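Local coordinates for protein titin heart isoform N2-B (Homo sapiens, PDB 2BK8) that probably serves as an immunoglobulin-like structural module of the giant muscle protein titin in the M-band of the sarcomere, at residues G6-A11 and V19-K24; V34-G39 and G56-Y61; N27-T32 and N79-D84. All blocks are in the same frame, centred on the assembly; numbering follows the deposited sequence.

Contact 1: G6-A11 and V19-K24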
loop_
_atom_site.group_PDB
_atom_site.type_symbol
_atom_site.label_atom_id
_atom_site.label_comp_id
_atom_site.label_asym_id
_atom_site.label_seq_id
_atom_site.Cartn_x
_atom_site.Cartn_y
_atom_site.Cartn_z
ATOM N N GLY A 6 5.840 0.757 -9.373
ATOM C CA GLY A 6 6.844 1.777 -8.966
ATOM C C GLY A 6 7.255 1.778 -7.489
ATOM O O GLY A 6 6.655 1.076 -6.671
ATOM N N GLN A 7 8.290 2.557 -7.141
ATOM C CA GLN A 7 8.741 2.633 -5.737
ATOM C C GLN A 7 7.713 3.373 -4.883
ATOM O O GLN A 7 7.097 4.346 -5.328
ATOM C CB GLN A 7 10.093 3.357 -5.600
ATOM C CG GLN A 7 11.211 2.817 -6.475
ATOM C CD GLN A 7 12.329 3.819 -6.638
ATOM O OE1 GLN A 7 12.147 4.880 -7.237
ATOM N NE2 GLN A 7 13.493 3.487 -6.119
ATOM N N ILE A 8 7.577 2.921 -3.638
ATOM C CA ILE A 8 6.710 3.510 -2.621
ATOM C C ILE A 8 7.632 4.015 -1.489
ATOM O O ILE A 8 8.577 3.313 -1.085
ATOM C CB ILE A 8 5.719 2.477 -2.070
ATOM C CG1 ILE A 8 4.820 1.875 -3.165
ATOM C CG2 ILE A 8 4.836 3.072 -0.945
ATOM C CD1 ILE A 8 4.011 0.635 -2.668
ATOM N N MET A 9 7.381 5.238 -1.005
ATOM C CA MET A 9 8.189 5.829 0.089
ATOM C C MET A 9 7.737 5.429 1.512
ATOM O O MET A 9 6.535 5.191 1.765
ATOM C CB MET A 9 8.180 7.355 -0.006
ATOM C CG MET A 9 8.491 7.935 -1.365
ATOM S SD MET A 9 10.078 7.373 -2.040
ATOM C CE MET A 9 11.293 8.208 -1.020
ATOM N N HIS A 10 8.693 5.366 2.442
ATOM C CA HIS A 10 8.381 5.057 3.852
ATOM C C HIS A 10 7.606 6.243 4.436
ATOM O O HIS A 10 7.654 7.344 3.853
ATOM C CB HIS A 10 9.666 4.810 4.683
ATOM C CG HIS A 10 10.562 3.728 4.134
ATOM N ND1 HIS A 10 10.096 2.469 3.807
ATOM C CD2 HIS A 10 11.895 3.711 3.895
ATOM C CE1 HIS A 10 11.102 1.737 3.353
ATOM N NE2 HIS A 10 12.205 2.465 3.399
ATOM N N ALA A 11 6.968 6.023 5.597
ATOM C CA ALA A 11 6.270 7.070 6.378
ATOM C C ALA A 11 6.368 6.872 7.903
ATOM O O ALA A 11 6.449 5.730 8.380
ATOM C CB ALA A 11 4.791 7.117 5.956
ATOM N N VAL A 19 -1.406 8.126 7.561
ATOM C CA VAL A 19 -0.317 8.201 6.567
ATOM C C VAL A 19 -0.882 7.743 5.219
ATOM O O VAL A 19 -1.967 7.146 5.184
ATOM C CB VAL A 19 0.945 7.343 6.923
ATOM C CG1 VAL A 19 1.515 7.733 8.300
ATOM C CG2 VAL A 19 0.654 5.836 6.818
ATOM N N LYS A 20 -0.162 7.994 4.119
ATOM C CA LYS A 20 -0.556 7.512 2.791
ATOM C C LYS A 20 0.604 6.821 2.113
ATOM O O LYS A 20 1.773 7.163 2.374
ATOM C CB LYS A 20 -1.008 8.697 1.909
ATOM C CG LYS A 20 0.028 9.835 1.802
ATOM C CD LYS A 20 -0.248 10.824 0.652
ATOM C CE LYS A 20 1.043 11.486 0.119
ATOM N NZ LYS A 20 2.041 11.822 1.187
ATOM N N TYR A 21 0.271 5.877 1.233
ATOM C CA TYR A 21 1.228 5.238 0.343
ATOM C C TYR A 21 0.731 5.356 -1.115
ATOM O O TYR A 21 -0.428 5.073 -1.416
ATOM C CB TYR A 21 1.468 3.757 0.714
ATOM C CG TYR A 21 2.116 3.634 2.068
ATOM C CD1 TYR A 21 3.499 3.863 2.238
ATOM C CD2 TYR A 21 1.345 3.365 3.210
ATOM C CE1 TYR A 21 4.089 3.784 3.519
ATOM C CE2 TYR A 21 1.929 3.269 4.439
ATOM C CZ TYR A 21 3.292 3.502 4.596
ATOM O OH TYR A 21 3.825 3.437 5.872
ATOM N N VAL A 22 1.626 5.739 -2.008
ATOM C CA VAL A 22 1.274 5.942 -3.412
ATOM C C VAL A 22 2.180 5.083 -4.282
ATOM O O VAL A 22 3.434 5.193 -4.227
ATOM C CB VAL A 22 1.421 7.439 -3.838
ATOM C CG1 VAL A 22 1.215 7.589 -5.373
ATOM C CG2 VAL A 22 0.482 8.339 -3.053
ATOM N N CYS A 23 1.555 4.250 -5.109
ATOM C CA CYS A 23 2.306 3.381 -6.005
ATOM C C CYS A 23 1.858 3.615 -7.448
ATOM O O CYS A 23 0.693 3.379 -7.801
ATOM C CB CYS A 23 2.139 1.896 -5.608
ATOM S SG CYS A 23 3.072 0.722 -6.731
ATOM N N LYS A 24 2.785 4.070 -8.284
ATOM C CA LYS A 24 2.494 4.315 -9.698
ATOM C C LYS A 24 2.877 3.107 -10.605
ATOM O O LYS A 24 3.998 2.609 -10.533
ATOM C CB LYS A 24 3.206 5.622 -10.137
ATOM C CG LYS A 24 2.680 6.275 -11.382
ATOM C CD LYS A 24 3.426 7.586 -11.639
ATOM C CE LYS A 24 3.249 8.037 -13.071
ATOM N NZ LYS A 24 4.218 9.087 -13.506
HETATM O O HOH W 1 5.509 4.864 -7.555
HETATM O O HOH W 2 5.468 6.614 -3.954
HETATM O O HOH W 3 4.513 7.122 1.681
HETATM O O HOH W 4 4.896 6.401 -1.669
#
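G6-A11 runs against V19-K24 with end-to-end directions 171° apart, yet a single direct backbone hydrogen bond joins them, from G6 N to K24 O (2.9 Å, N-H...O 139°). Beyond that bond the backbones separate and waters bridge them: one links Q7 O to K24 N, a second Q7 O to V22 O, a third M9 O to K20 O, and a fourth M9 N to V22 O. Beneath these waters I8 drives inward. Its CG1 lies 3.6 Å from C23 CB, while CG2, held anti to the backbone N (CG1 at chi1 -59°), reaches 3.5 Å from Y21 CD1; the two side chains cross at about a right angle. The Y21 ring also receives M9 O near its plane, at the CE1 edge, 3.3 Å away. Farther along, A11 CB rests 4.0 Å from V19 CB and 3.8 Å from Y21 OH, a hydroxyl whose hydrogen bond goes to the carbonyl of E89. G6 O comes 3.6 Å from C23 SG, while its hydrogen bond is with S86 OG; a CB on G6 would come too close to K24 O, consistent with glycine here. I8 continues past this contact onto C75, A88 and W36 in the core. The water bridges are consistent with the topology: 4-5 belongs to the sheet containing 19-26, whereas 11-13 pairs in parallel with 83-92, and the intervening residues peel away from one sheet to join the other. This is the A-to-A' strand switch of an I-set immunoglobulin domain.

Contact 2: V34-G39 and G56-Y61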
loop_
_atom_site.group_PDB
_atom_site.type_symbol
_atom_site.label_atom_id
_atom_site.label_comp_id
_atom_site.label_asym_id
_atom_site.label_seq_id
_atom_site.Cartn_x
_atom_site.Cartn_y
_atom_site.Cartn_z
ATOM N N VAL A 34 -5.401 -4.516 -8.189
ATOM C CA VAL A 34 -4.432 -4.162 -7.132
ATOM C C VAL A 34 -4.947 -4.612 -5.784
ATOM O O VAL A 34 -6.136 -4.434 -5.496
ATOM C CB VAL A 34 -4.231 -2.627 -7.056
ATOM C CG1 VAL A 34 -3.316 -2.229 -5.858
ATOM C CG2 VAL A 34 -3.693 -2.105 -8.365
ATOM N N THR A 35 -4.077 -5.252 -4.995
ATOM C CA THR A 35 -4.433 -5.648 -3.618
ATOM C C THR A 35 -3.295 -5.213 -2.683
ATOM O O THR A 35 -2.111 -5.467 -2.957
ATOM C CB THR A 35 -4.643 -7.197 -3.495
ATOM O OG1 THR A 35 -5.595 -7.655 -4.475
ATOM C CG2 THR A 35 -5.149 -7.592 -2.101
ATOM N N TRP A 36 -3.651 -4.582 -1.562
ATOM C CA TRP A 36 -2.648 -4.207 -0.540
ATOM C C TRP A 36 -2.629 -5.201 0.637
ATOM O O TRP A 36 -3.653 -5.829 0.945
ATOM C CB TRP A 36 -2.925 -2.801 -0.003
ATOM C CG TRP A 36 -2.737 -1.678 -0.985
ATOM C CD1 TRP A 36 -3.609 -1.284 -1.958
ATOM C CD2 TRP A 36 -1.592 -0.809 -1.087
ATOM N NE1 TRP A 36 -3.085 -0.207 -2.649
ATOM C CE2 TRP A 36 -1.857 0.108 -2.128
ATOM C CE3 TRP A 36 -0.383 -0.697 -0.368
ATOM C CZ2 TRP A 36 -0.963 1.157 -2.473
ATOM C CZ3 TRP A 36 0.524 0.326 -0.713
ATOM C CH2 TRP A 36 0.226 1.243 -1.789
ATOM N N TYR A 37 -1.466 -5.332 1.284
ATOM C CA TYR A 37 -1.297 -6.172 2.489
ATOM C C TYR A 37 -0.539 -5.407 3.581
ATOM O O TYR A 37 0.342 -4.608 3.293
ATOM C CB TYR A 37 -0.550 -7.481 2.184
ATOM C CG TYR A 37 -1.199 -8.384 1.144
ATOM C CD1 TYR A 37 -1.895 -9.548 1.509
ATOM C CD2 TYR A 37 -1.078 -8.093 -0.223
ATOM C CE1 TYR A 37 -2.475 -10.374 0.538
ATOM C CE2 TYR A 37 -1.664 -8.877 -1.158
ATOM C CZ TYR A 37 -2.365 -10.012 -0.796
ATOM O OH TYR A 37 -2.918 -10.800 -1.811
ATOM N N PHE A 38 -0.911 -5.650 4.836
ATOM C CA PHE A 38 -0.100 -5.246 5.988
ATOM C C PHE A 38 0.459 -6.509 6.620
ATOM O O PHE A 38 -0.297 -7.324 7.157
ATOM C CB PHE A 38 -0.948 -4.469 7.010
ATOM C CG PHE A 38 -0.214 -4.121 8.310
ATOM C CD1 PHE A 38 1.111 -3.669 8.299
ATOM C CD2 PHE A 38 -0.877 -4.221 9.538
ATOM C CE1 PHE A 38 1.789 -3.349 9.475
ATOM C CE2 PHE A 38 -0.217 -3.865 10.734
ATOM C CZ PHE A 38 1.117 -3.448 10.703
ATOM N N GLY A 39 1.780 -6.673 6.578
ATOM C CA GLY A 39 2.374 -7.950 6.980
ATOM C C GLY A 39 1.663 -9.098 6.267
ATOM O O GLY A 39 1.591 -9.093 5.028
ATOM N N GLY A 56 -3.620 3.682 -13.397
ATOM C CA GLY A 56 -2.226 3.412 -12.996
ATOM C C GLY A 56 -1.715 3.982 -11.696
ATOM O O GLY A 56 -0.511 3.912 -11.386
ATOM N N VAL A 57 -2.609 4.599 -10.938
ATOM C CA VAL A 57 -2.241 5.097 -9.598
ATOM C C VAL A 57 -2.998 4.380 -8.473
ATOM O O VAL A 57 -4.242 4.507 -8.344
ATOM C CB VAL A 57 -2.411 6.633 -9.512
ATOM C CG1 VAL A 57 -1.871 7.189 -8.167
ATOM C CG2 VAL A 57 -1.705 7.319 -10.700
ATOM N N ALA A 58 -2.246 3.627 -7.663
ATOM C CA ALA A 58 -2.770 2.990 -6.433
ATOM C C ALA A 58 -2.464 3.810 -5.176
ATOM O O ALA A 58 -1.314 4.201 -4.919
ATOM C CB ALA A 58 -2.207 1.563 -6.287
ATOM N N ILE A 59 -3.489 4.040 -4.354
ATOM C CA ILE A 59 -3.339 4.834 -3.132
ATOM C C ILE A 59 -3.958 4.121 -1.920
ATOM O O ILE A 59 -5.132 3.710 -1.948
ATOM C CB ILE A 59 -3.943 6.279 -3.284
ATOM C CG1 ILE A 59 -3.362 7.018 -4.495
ATOM C CG2 ILE A 59 -3.813 7.065 -1.979
ATOM C CD1 ILE A 59 -3.969 8.437 -4.722
ATOM N N LEU A 60 -3.141 3.926 -0.893
ATOM C CA LEU A 60 -3.580 3.411 0.403
ATOM C C LEU A 60 -3.465 4.490 1.476
ATOM O O LEU A 60 -2.393 5.015 1.740
ATOM C CB LEU A 60 -2.768 2.157 0.835
ATOM C CG LEU A 60 -2.980 1.735 2.308
ATOM C CD1 LEU A 60 -4.392 1.153 2.558
ATOM C CD2 LEU A 60 -1.898 0.709 2.730
ATOM N N TYR A 61 -4.583 4.811 2.114
ATOM C CA TYR A 61 -4.588 5.705 3.273
ATOM C C TYR A 61 -4.907 4.919 4.538
ATOM O O TYR A 61 -5.953 4.268 4.621
ATOM C CB TYR A 61 -5.603 6.819 3.088
ATOM C CG TYR A 61 -5.038 8.074 2.480
ATOM C CD1 TYR A 61 -4.756 8.128 1.127
ATOM C CD2 TYR A 61 -4.785 9.200 3.252
ATOM C CE1 TYR A 61 -4.243 9.273 0.546
ATOM C CE2 TYR A 61 -4.259 10.362 2.683
ATOM C CZ TYR A 61 -3.983 10.382 1.325
ATOM O OH TYR A 61 -3.493 11.519 0.698
#
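The core of the immunoglobulin sandwich is built here, where strand 33-38 of one sheet faces strand 57-62 of the other through side chains alone, with no hydrogen bond between them. The segment axes approach to 8.9 Å and cross at -31°, the separation and modest twist of two packed sheets. W36 is the central tryptophan of the immunoglobulin fold. Its CG sits anti to the carbonyl carbon (chi1 -67°), which sends the indole across the gap between the sheets. L60 CB lies over one face of the six-membered ring, 3.6 Å from its centroid and 9° off the normal, a CH-pi contact. L60 CD2, on the same side of the ring but beyond its outline, lies 3.7 Å from W36 CE3. At the ring's edge and in its plane, A58 O lies 3.9 Å from CZ2; A58 CB is 4.0 Å from that same CZ2. Beyond these two strands, the indole also meets C75, Y21 and I51, so both sheets contribute to its surroundings. An alanine in place of W36 would remove the whole indole and would probably leave L60 CB without its aromatic face and open a gap between the sheets at their centre. Two residues earlier in the strand the packing becomes purely aliphatic: V34 CG1 meets A58 CB at 4.0 Å.

Contact 3: N27-T32 and N79-D84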
loop_
_atom_site.group_PDB
_atom_site.type_symbol
_atom_site.label_atom_id
_atom_site.label_comp_id
_atom_site.label_asym_id
_atom_site.label_seq_id
_atom_site.Cartn_x
_atom_site.Cartn_y
_atom_site.Cartn_z
ATOM N N ASN A 27 2.574 0.375 -17.606
ATOM C CA ASN A 27 1.932 -0.592 -18.518
ATOM C C ASN A 27 0.751 -1.365 -17.911
ATOM O O ASN A 27 0.559 -2.566 -18.164
ATOM C CB ASN A 27 2.957 -1.539 -19.178
ATOM C CG ASN A 27 4.154 -0.808 -19.775
ATOM O OD1 ASN A 27 4.075 -0.253 -20.872
ATOM N ND2 ASN A 27 5.290 -0.857 -19.075
ATOM N N TYR A 28 -0.014 -0.656 -17.079
ATOM C CA TYR A 28 -1.346 -1.091 -16.665
ATOM C C TYR A 28 -2.306 -1.215 -17.866
ATOM O O TYR A 28 -2.122 -0.561 -18.911
ATOM C CB TYR A 28 -1.902 -0.122 -15.612
ATOM C CG TYR A 28 -2.068 1.299 -16.111
ATOM C CD1 TYR A 28 -3.254 1.710 -16.718
ATOM C CD2 TYR A 28 -1.028 2.226 -16.006
ATOM C CE1 TYR A 28 -3.396 3.009 -17.196
ATOM C CE2 TYR A 28 -1.172 3.523 -16.456
ATOM C CZ TYR A 28 -2.344 3.915 -17.050
ATOM O OH TYR A 28 -2.489 5.204 -17.522
ATOM N N ASP A 29 -3.318 -2.068 -17.723
ATOM C CA ASP A 29 -4.383 -2.192 -18.728
ATOM C C ASP A 29 -5.736 -2.571 -18.090
ATOM O O ASP A 29 -5.887 -2.499 -16.857
ATOM C CB ASP A 29 -3.977 -3.146 -19.871
ATOM C CG ASP A 29 -3.837 -4.603 -19.427
ATOM O OD1 ASP A 29 -4.295 -4.985 -18.333
ATOM O OD2 ASP A 29 -3.280 -5.391 -20.218
ATOM N N GLN A 30 -6.698 -2.971 -18.926
ATOM C CA GLN A 30 -8.052 -3.291 -18.462
ATOM C C GLN A 30 -8.127 -4.502 -17.540
ATOM O O GLN A 30 -9.140 -4.684 -16.863
ATOM C CB GLN A 30 -9.057 -3.434 -19.633
ATOM C CG GLN A 30 -8.858 -4.646 -20.566
ATOM C CD GLN A 30 -9.560 -5.926 -20.088
ATOM O OE1 GLN A 30 -10.709 -5.900 -19.644
ATOM N NE2 GLN A 30 -8.868 -7.053 -20.200
ATOM N N SER A 31 -7.087 -5.337 -17.521
ATOM C CA SER A 31 -7.090 -6.506 -16.632
ATOM C C SER A 31 -6.363 -6.292 -15.284
ATOM O O SER A 31 -6.403 -7.160 -14.397
ATOM C CB SER A 31 -6.571 -7.759 -17.366
ATOM O OG SER A 31 -5.157 -7.782 -17.413
ATOM N N THR A 32 -5.718 -5.134 -15.113
ATOM C CA THR A 32 -4.950 -4.844 -13.904
ATOM C C THR A 32 -5.836 -4.798 -12.643
ATOM O O THR A 32 -6.835 -4.080 -12.631
ATOM C CB THR A 32 -4.185 -3.509 -14.058
ATOM O OG1 THR A 32 -3.375 -3.567 -15.240
ATOM C CG2 THR A 32 -3.303 -3.249 -12.847
ATOM N N ASN A 79 -2.074 -8.710 -13.510
ATOM C CA ASN A 79 -2.883 -8.775 -14.736
ATOM C C ASN A 79 -2.799 -10.092 -15.483
ATOM O O ASN A 79 -2.339 -11.094 -14.935
ATOM C CB ASN A 79 -2.667 -7.571 -15.670
ATOM C CG ASN A 79 -1.307 -7.546 -16.336
ATOM O OD1 ASN A 79 -0.419 -8.354 -16.048
ATOM N ND2 ASN A 79 -1.137 -6.587 -17.240
ATOM N N ASP A 80 -3.250 -10.063 -16.739
ATOM C CA ASP A 80 -3.345 -11.233 -17.621
ATOM C C ASP A 80 -1.994 -11.747 -18.103
ATOM O O ASP A 80 -1.920 -12.783 -18.793
ATOM C CB ASP A 80 -4.210 -10.875 -18.832
ATOM C CG ASP A 80 -5.706 -10.933 -18.540
ATOM O OD1 ASP A 80 -6.115 -11.352 -17.436
ATOM O OD2 ASP A 80 -6.488 -10.581 -19.446
ATOM N N TYR A 81 -0.933 -11.019 -17.777
ATOM C CA TYR A 81 0.411 -11.334 -18.267
ATOM C C TYR A 81 1.378 -11.731 -17.160
ATOM O O TYR A 81 2.305 -12.509 -17.397
ATOM C CB TYR A 81 0.972 -10.165 -19.081
ATOM C CG TYR A 81 0.199 -9.899 -20.355
ATOM C CD1 TYR A 81 0.186 -10.831 -21.392
ATOM C CD2 TYR A 81 -0.526 -8.719 -20.521
ATOM C CE1 TYR A 81 -0.527 -10.597 -22.565
ATOM C CE2 TYR A 81 -1.242 -8.473 -21.695
ATOM C CZ TYR A 81 -1.238 -9.416 -22.707
ATOM O OH TYR A 81 -1.942 -9.182 -23.870
ATOM N N GLY A 82 1.161 -11.199 -15.964
ATOM C CA GLY A 82 1.977 -11.551 -14.811
ATOM C C GLY A 82 1.642 -10.710 -13.597
ATOM O O GLY A 82 0.502 -10.280 -13.424
ATOM N N GLU A 83 2.643 -10.490 -12.749
ATOM C CA GLU A 83 2.462 -9.721 -11.517
ATOM C C GLU A 83 3.764 -9.030 -11.095
ATOM O O GLU A 83 4.840 -9.351 -11.638
ATOM C CB GLU A 83 1.910 -10.625 -10.412
ATOM C CG GLU A 83 2.887 -11.594 -9.760
ATOM C CD GLU A 83 2.258 -12.317 -8.569
ATOM O OE1 GLU A 83 1.324 -13.127 -8.780
ATOM O OE2 GLU A 83 2.697 -12.069 -7.427
ATOM N N ASP A 84 3.642 -8.044 -10.202
ATOM C CA ASP A 84 4.765 -7.351 -9.545
ATOM C C ASP A 84 4.277 -6.813 -8.188
ATOM O O ASP A 84 3.063 -6.625 -7.976
ATOM C CB ASP A 84 5.265 -6.191 -10.432
ATOM C CG ASP A 84 6.677 -5.658 -10.037
ATOM O OD1 ASP A 84 7.395 -6.244 -9.193
ATOM O OD2 ASP A 84 7.099 -4.648 -10.639
#
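This is a polar surface contact between two loops at one end of the sandwich, N27-T32 linking strands 19-26 and 33-38 and N79-D84 running into strand 83-92. One hydrogen bond crosses it: D80 N donates to S31 OG (3.0 Å, N-H...O 147°). The serine oxygen is itself oriented, because S31 OG donates to D29 OD1 (3.1 Å) on the syn side, 17° out of the carboxylate plane. S31 N also donates to OD1, closing an Asx turn; this donor comes from above the carboxylate plane. The loop includes a type I turn from D29 to T32, closed by T32 N to D29 O, and D29 N also donates, nearly straight (174°), to T32 OG1. On the other side, within 79-84, N79 OD1 accepts from Y81 N and G82 N, both from the same face of the amide, thereby shaping its own loop. N79 CB comes close to S31 OG, while ND2 stays 3.7 Å from D29 OD1, buried by the contact and lacking any partner in the model. Chemically, then, each loop is braced mainly by its own side-chain-to-backbone bonds, and S31 OG, acting as both donor and acceptor, relays the D29 carboxylate to the D80 backbone.

In the fold
Contacts 1 and 2 form one continuous piece of the sandwich, their centres 9 Å apart. Strands 19-26 and 57-62 are antiparallel neighbours, joined by the probable hydrogen bonds Y21 N to L60 O (2.8 Å) and C23 N to A58 O (2.9 Å), and Y21 CB packs on W36 CH2 at 3.8 Å, tying the strand-switch region to the core tryptophan. Contact 3 lies at the domain's end, its centre about 15 Å from that of contact 2 and about 19 Å from that of contact 1. It touches contact 2 where Y28 CD2 meets G56 CA at 3.5 Å, and its loop 27-32 carries the chain from strand 19-26 of contact 1 to strand 33-38 of contact 2.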